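Local coordinates for VMB-1 (Vibrio alginolyticus, PDB 6JV4), which probably hydrolyses the beta-lactam ring of antibiotics to a substituted beta-amino acid, as a zinc-dependent metallo-beta-lactamase of subclass B1, at residues 142-146 and 178-184; 149-153 and 195-199. All coordinates share one frame; numbering follows the deposited sequence.

Overall arrangement
The two contacts lie in the same half of the metallo-beta-lactamase fold, their centres 19 Å apart, and are tied together by two chain elements. Segment 142-146 of interaction 1 leads within a few residues into strand 150-153 of interaction 2, and helix 184-194 runs from the end of 178-184 to the start of 195-199. Along the chain the segments therefore alternate: 142-146, 149-153, 178-184, 195-199. Interaction 1 joins two loops beside the zinc centre, where His144 is a metal ligand; interaction 2 packs the turn that follows the helix against strand 150-153 of the five-stranded sheet. One contact thus lies at each end of helix 184-194, the first beside the zinc centre and the second against the sheet.

Interaction 1: residues 142-146 and 178-184; sequences AGHTE and DANISEW. With ZN (zinc ion), chain E.
Asn180 N donates a nearly straight hydrogen bond to Gly143 O (2.8 Å, 163° at the hydrogen), lying in the carbonyl plane, and Thr145 CA points its hydrogen at Asp178 O, so the two loops are joined backbone to backbone. Two waters extend the seam: one donates to His144 O and accepts from Asp178 N, the other donates to Asp178 O and accepts from Glu146 N. The indole of Trp184 lies flat against the Gly143-His144 peptide. Gly143 CA sits over the five-membered ring, 3.6 Å from its centroid, in a CH-pi contact, and His144 N lies 3.4 Å above the middle of the indole plane. Beyond it, Trp184 CH2 touches His144 CB at 3.7 Å, close to the plane of the imidazole. A chi1 of 169°, CG opposite the backbone N, points that ring at a zinc ion, which NE2 of His144 binds at 2.0 Å together with His82 and His84. Asp178 OD2 hydrogen-bonds to His84 NE2 and thus serves as a second-shell residue that orients a zinc ligand. Asn180 OD1 accepts from Glu183 N in an Asx motif just ahead of helix 184-194. The indole stacks on Phe164 and touches Thr217 and Ala221 of helix 212-226, while Glu146 reaches helix 105-113 through a salt bridge to Lys109.

Interaction 2: residues 149-153 and 195-199; sequences IVVWL and YPDAK
Trp152 and Tyr195 lay their rings obliquely across each other where a strand of the second beta-sheet of the metallo-beta-lactamase alpha-beta/beta-alpha sandwich meets the turn that follows helix 184-194. The planes are 37° apart and the two side chains run past each other in opposite directions, so the overlap is neither a parallel stack nor a T-shaped pair. Packing is tightest here: Tyr195 CE1 lies 3.3 Å from Trp152 CG, and Tyr195 CD1 stands 3.4 Å above the centre of the indole plane. The extended first torsion of Trp152 (chi1 177°) carries the indole out from strand 150-153 to the turn. Deeper in, the contact slackens to Val150 CG2 and Tyr195 CE2, 4.3 Å apart, but there Phe138 of strand 135-138 and Leu159 of strand 158-162 touch both side chains, so this end is buried against the sheet. The outer end is smaller, more polar and partly exposed to solvent. Asp197 brings its carboxylate to the six-membered part of the indole, with Asp197 OD1 and OD2 each 3.7 Å from Trp152 CZ2 and the two planes 43° apart; no hydrogen bond joins the segments. Ala198 CA meets the indole edge near its plane. The partner loop is a type I beta turn closed by Ala198 N to Tyr195 O, and just past it the exposed Lys199 folds back, its NZ donating to Asp197 O at 3.3 Å from above the carbonyl plane.

Interaction 1: residues 142-146 and 178-184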
loop_
_atom_site.group_PDB
_atom_site.type_symbol
_atom_site.label_atom_id
_atom_site.label_comp_id
_atom_site.label_asym_id
_atom_site.label_seq_id
_atom_site.Cartn_x
_atom_site.Cartn_y
_atom_site.Cartn_z
ATOM N N ALA A 142 14.670 -1.717 2.270
ATOM C CA ALA A 142 14.253 -0.373 2.739
ATOM C C ALA A 142 14.110 0.622 1.591
ATOM O O ALA A 142 14.856 0.533 0.561
ATOM C CB ALA A 142 15.259 0.063 3.765
ATOM N N GLY A 143 13.226 1.595 1.767
ATOM C CA GLY A 143 13.127 2.747 0.854
ATOM C C GLY A 143 12.446 3.888 1.557
ATOM O O GLY A 143 13.077 4.584 2.370
ATOM N N HIS A 144 11.177 4.058 1.286
ATOM C CA HIS A 144 10.338 5.053 1.989
ATOM C C HIS A 144 10.407 4.818 3.504
ATOM O O HIS A 144 10.474 5.810 4.286
ATOM C CB HIS A 144 8.933 4.975 1.450
ATOM C CG HIS A 144 7.966 5.760 2.265
ATOM N ND1 HIS A 144 7.978 7.139 2.268
ATOM C CD2 HIS A 144 7.013 5.380 3.140
ATOM C CE1 HIS A 144 6.996 7.546 3.062
ATOM N NE2 HIS A 144 6.389 6.521 3.592
ATOM N N THR A 145 10.352 3.557 3.909
ATOM C CA THR A 145 10.552 3.135 5.291
ATOM C C THR A 145 11.384 1.848 5.262
ATOM O O THR A 145 11.564 1.236 4.209
ATOM C CB THR A 145 9.245 2.935 6.063
ATOM O OG1 THR A 145 8.511 1.966 5.311
ATOM C CG2 THR A 145 8.429 4.192 6.250
ATOM N N GLU A 146 11.828 1.444 6.429
ATOM C CA GLU A 146 12.596 0.198 6.599
ATOM C C GLU A 146 11.726 -0.981 6.161
ATOM O O GLU A 146 12.291 -1.979 5.645
ATOM C CB GLU A 146 12.931 0.102 8.092
ATOM C CG GLU A 146 13.590 -1.161 8.513
ATOM C CD GLU A 146 13.805 -1.283 10.033
ATOM O OE1 GLU A 146 13.514 -0.316 10.796
ATOM O OE2 GLU A 146 14.354 -2.308 10.435
ATOM N N ASP A 178 11.680 8.696 7.959
ATOM C CA ASP A 178 11.857 7.274 8.280
ATOM C C ASP A 178 12.442 6.529 7.080
ATOM O O ASP A 178 12.542 5.279 7.145
ATOM C CB ASP A 178 10.517 6.643 8.686
ATOM C CG ASP A 178 9.982 7.225 9.991
ATOM O OD1 ASP A 178 10.822 7.370 10.905
ATOM O OD2 ASP A 178 8.775 7.467 10.073
ATOM N N ALA A 179 12.927 7.258 6.077
ATOM C CA ALA A 179 13.419 6.642 4.817
ATOM C C ALA A 179 14.895 6.212 4.900
ATOM O O ALA A 179 15.671 6.682 5.788
ATOM C CB ALA A 179 13.206 7.618 3.696
ATOM N N ASN A 180 15.277 5.294 4.025
ATOM C CA ASN A 180 16.654 4.844 3.781
ATOM C C ASN A 180 16.963 5.248 2.343
ATOM O O ASN A 180 16.724 4.413 1.420
ATOM C CB ASN A 180 16.834 3.367 4.028
ATOM C CG ASN A 180 18.284 2.990 4.049
ATOM O OD1 ASN A 180 19.087 3.579 3.316
ATOM N ND2 ASN A 180 18.589 1.963 4.831
ATOM N N ILE A 181 17.379 6.496 2.164
ATOM C CA ILE A 181 17.578 7.033 0.791
ATOM C C ILE A 181 18.676 6.237 0.071
ATOM O O ILE A 181 18.518 6.024 -1.170
ATOM C CB ILE A 181 17.798 8.553 0.802
ATOM C CG1 ILE A 181 16.494 9.242 1.205
ATOM C CG2 ILE A 181 18.271 9.041 -0.552
ATOM C CD1 ILE A 181 16.640 10.716 1.565
ATOM N N SER A 182 19.763 5.852 0.783
ATOM C CA SER A 182 20.890 5.083 0.198
ATOM C C SER A 182 20.422 3.743 -0.329
ATOM O O SER A 182 20.916 3.343 -1.364
ATOM C CB SER A 182 22.015 4.871 1.204
ATOM O OG SER A 182 22.597 6.146 1.392
ATOM N N GLU A 183 19.516 3.069 0.370
ATOM C CA GLU A 183 19.094 1.697 0.007
ATOM C C GLU A 183 18.009 1.771 -1.067
ATOM O O GLU A 183 17.898 0.803 -1.859
ATOM C CB GLU A 183 18.615 0.904 1.225
ATOM C CG GLU A 183 18.504 -0.584 0.978
ATOM C CD GLU A 183 19.814 -1.319 0.661
ATOM O OE1 GLU A 183 20.913 -0.719 0.852
ATOM O OE2 GLU A 183 19.729 -2.409 0.062
ATOM N N TRP A 184 17.217 2.839 -1.111
ATOM C CA TRP A 184 15.985 2.854 -1.928
ATOM C C TRP A 184 16.246 2.455 -3.386
ATOM O O TRP A 184 15.497 1.688 -3.969
ATOM C CB TRP A 184 15.322 4.214 -1.829
ATOM C CG TRP A 184 13.847 4.284 -2.101
ATOM C CD1 TRP A 184 13.060 3.477 -2.903
ATOM C CD2 TRP A 184 12.982 5.312 -1.619
ATOM N NE1 TRP A 184 11.779 3.941 -2.945
ATOM C CE2 TRP A 184 11.697 5.062 -2.157
ATOM C CE3 TRP A 184 13.165 6.411 -0.760
ATOM C CZ2 TRP A 184 10.605 5.876 -1.905
ATOM C CZ3 TRP A 184 12.057 7.147 -0.436
ATOM C CH2 TRP A 184 10.821 6.913 -1.017
HETATM ZN ZN ZN E . 4.788 6.524 4.842
HETATM O O HOH W 1 9.791 8.145 5.583
HETATM O O HOH W 2 11.525 3.237 8.665
#

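Interaction 2: residues 149-153 and 195-199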
loop_
_atom_site.group_PDB
_atom_site.type_symbol
_atom_site.label_atom_id
_atom_site.label_comp_id
_atom_site.label_asym_id
_atom_site.label_seq_id
_atom_site.Cartn_x
_atom_site.Cartn_y
_atom_site.Cartn_z
ATOM N N ILE A 149 6.557 -2.881 1.980
ATOM C CA ILE A 149 6.363 -4.019 1.043
ATOM C C ILE A 149 5.567 -3.568 -0.164
ATOM O O ILE A 149 4.843 -2.562 -0.124
ATOM C CB ILE A 149 5.638 -5.182 1.771
ATOM C CG1 ILE A 149 4.360 -4.743 2.451
ATOM C CG2 ILE A 149 6.588 -5.842 2.765
ATOM C CD1 ILE A 149 3.454 -5.887 2.892
ATOM N N VAL A 150 5.657 -4.358 -1.238
ATOM C CA VAL A 150 4.782 -4.172 -2.403
ATOM C C VAL A 150 3.903 -5.419 -2.521
ATOM O O VAL A 150 4.236 -6.477 -1.950
ATOM C CB VAL A 150 5.600 -3.901 -3.676
ATOM C CG1 VAL A 150 6.453 -2.642 -3.525
ATOM C CG2 VAL A 150 6.424 -5.113 -4.097
ATOM N N VAL A 151 2.840 -5.269 -3.283
ATOM C CA VAL A 151 1.887 -6.385 -3.456
ATOM C C VAL A 151 1.625 -6.526 -4.940
ATOM O O VAL A 151 1.245 -5.541 -5.573
ATOM C CB VAL A 151 0.602 -6.185 -2.658
ATOM C CG1 VAL A 151 -0.269 -7.438 -2.768
ATOM C CG2 VAL A 151 0.908 -5.834 -1.206
ATOM N N TRP A 152 1.845 -7.727 -5.457
ATOM C CA TRP A 152 1.664 -8.074 -6.878
ATOM C C TRP A 152 0.389 -8.850 -7.106
ATOM O O TRP A 152 0.144 -9.762 -6.351
ATOM C CB TRP A 152 2.859 -8.916 -7.317
ATOM C CG TRP A 152 2.836 -9.445 -8.723
ATOM C CD1 TRP A 152 2.962 -10.765 -9.044
ATOM C CD2 TRP A 152 2.837 -8.729 -9.974
ATOM N NE1 TRP A 152 3.016 -10.926 -10.407
ATOM C CE2 TRP A 152 2.921 -9.693 -11.004
ATOM C CE3 TRP A 152 2.778 -7.377 -10.348
ATOM C CZ2 TRP A 152 3.027 -9.337 -12.351
ATOM C CZ3 TRP A 152 2.820 -7.030 -11.676
ATOM C CH2 TRP A 152 2.955 -8.000 -12.683
ATOM N N LEU A 153 -0.396 -8.450 -8.103
ATOM C CA LEU A 153 -1.654 -9.132 -8.470
ATOM C C LEU A 153 -1.379 -9.773 -9.828
ATOM O O LEU A 153 -1.449 -9.101 -10.846
ATOM C CB LEU A 153 -2.784 -8.110 -8.534
ATOM C CG LEU A 153 -2.993 -7.261 -7.287
ATOM C CD1 LEU A 153 -4.226 -6.353 -7.434
ATOM C CD2 LEU A 153 -3.077 -8.087 -6.047
ATOM N N TYR A 195 9.339 -7.635 -11.686
ATOM C CA TYR A 195 8.043 -7.358 -12.332
ATOM C C TYR A 195 8.252 -6.578 -13.626
ATOM O O TYR A 195 7.627 -5.531 -13.840
ATOM C CB TYR A 195 7.106 -6.618 -11.380
ATOM C CG TYR A 195 6.956 -7.266 -10.035
ATOM C CD1 TYR A 195 6.250 -8.438 -9.866
ATOM C CD2 TYR A 195 7.497 -6.665 -8.919
ATOM C CE1 TYR A 195 6.146 -9.042 -8.625
ATOM C CE2 TYR A 195 7.362 -7.232 -7.675
ATOM C CZ TYR A 195 6.679 -8.417 -7.520
ATOM O OH TYR A 195 6.520 -9.027 -6.318
ATOM N N PRO A 196 8.990 -7.153 -14.611
ATOM C CA PRO A 196 9.109 -6.512 -15.926
ATOM C C PRO A 196 7.774 -6.491 -16.674
ATOM O O PRO A 196 7.644 -5.716 -17.614
ATOM C CB PRO A 196 10.129 -7.436 -16.633
ATOM C CG PRO A 196 9.890 -8.760 -16.039
ATOM C CD PRO A 196 9.717 -8.433 -14.556
ATOM N N ASP A 197 6.833 -7.351 -16.261
ATOM C CA ASP A 197 5.503 -7.537 -16.868
ATOM C C ASP A 197 4.446 -6.671 -16.181
ATOM O O ASP A 197 3.274 -6.830 -16.490
ATOM C CB ASP A 197 5.116 -9.009 -16.846
ATOM C CG ASP A 197 5.195 -9.742 -15.514
ATOM O OD1 ASP A 197 5.924 -9.302 -14.581
ATOM O OD2 ASP A 197 4.565 -10.791 -15.434
ATOM N N ALA A 198 4.814 -5.807 -15.220
ATOM C CA ALA A 198 3.825 -4.906 -14.593
ATOM C C ALA A 198 3.136 -4.044 -15.664
ATOM O O ALA A 198 3.832 -3.380 -16.447
ATOM C CB ALA A 198 4.488 -4.062 -13.532
ATOM N N LYS A 199 1.821 -4.004 -15.618
ATOM C CA LYS A 199 1.030 -3.169 -16.552
ATOM C C LYS A 199 0.581 -1.890 -15.876
ATOM O O LYS A 199 0.483 -0.873 -16.577
ATOM C CB LYS A 199 -0.136 -3.970 -17.108
ATOM C CG LYS A 199 0.344 -5.113 -17.993
ATOM C CD LYS A 199 1.183 -4.666 -19.203
ATOM C CE LYS A 199 1.488 -5.803 -20.172
ATOM N NZ LYS A 199 2.571 -6.676 -19.662
#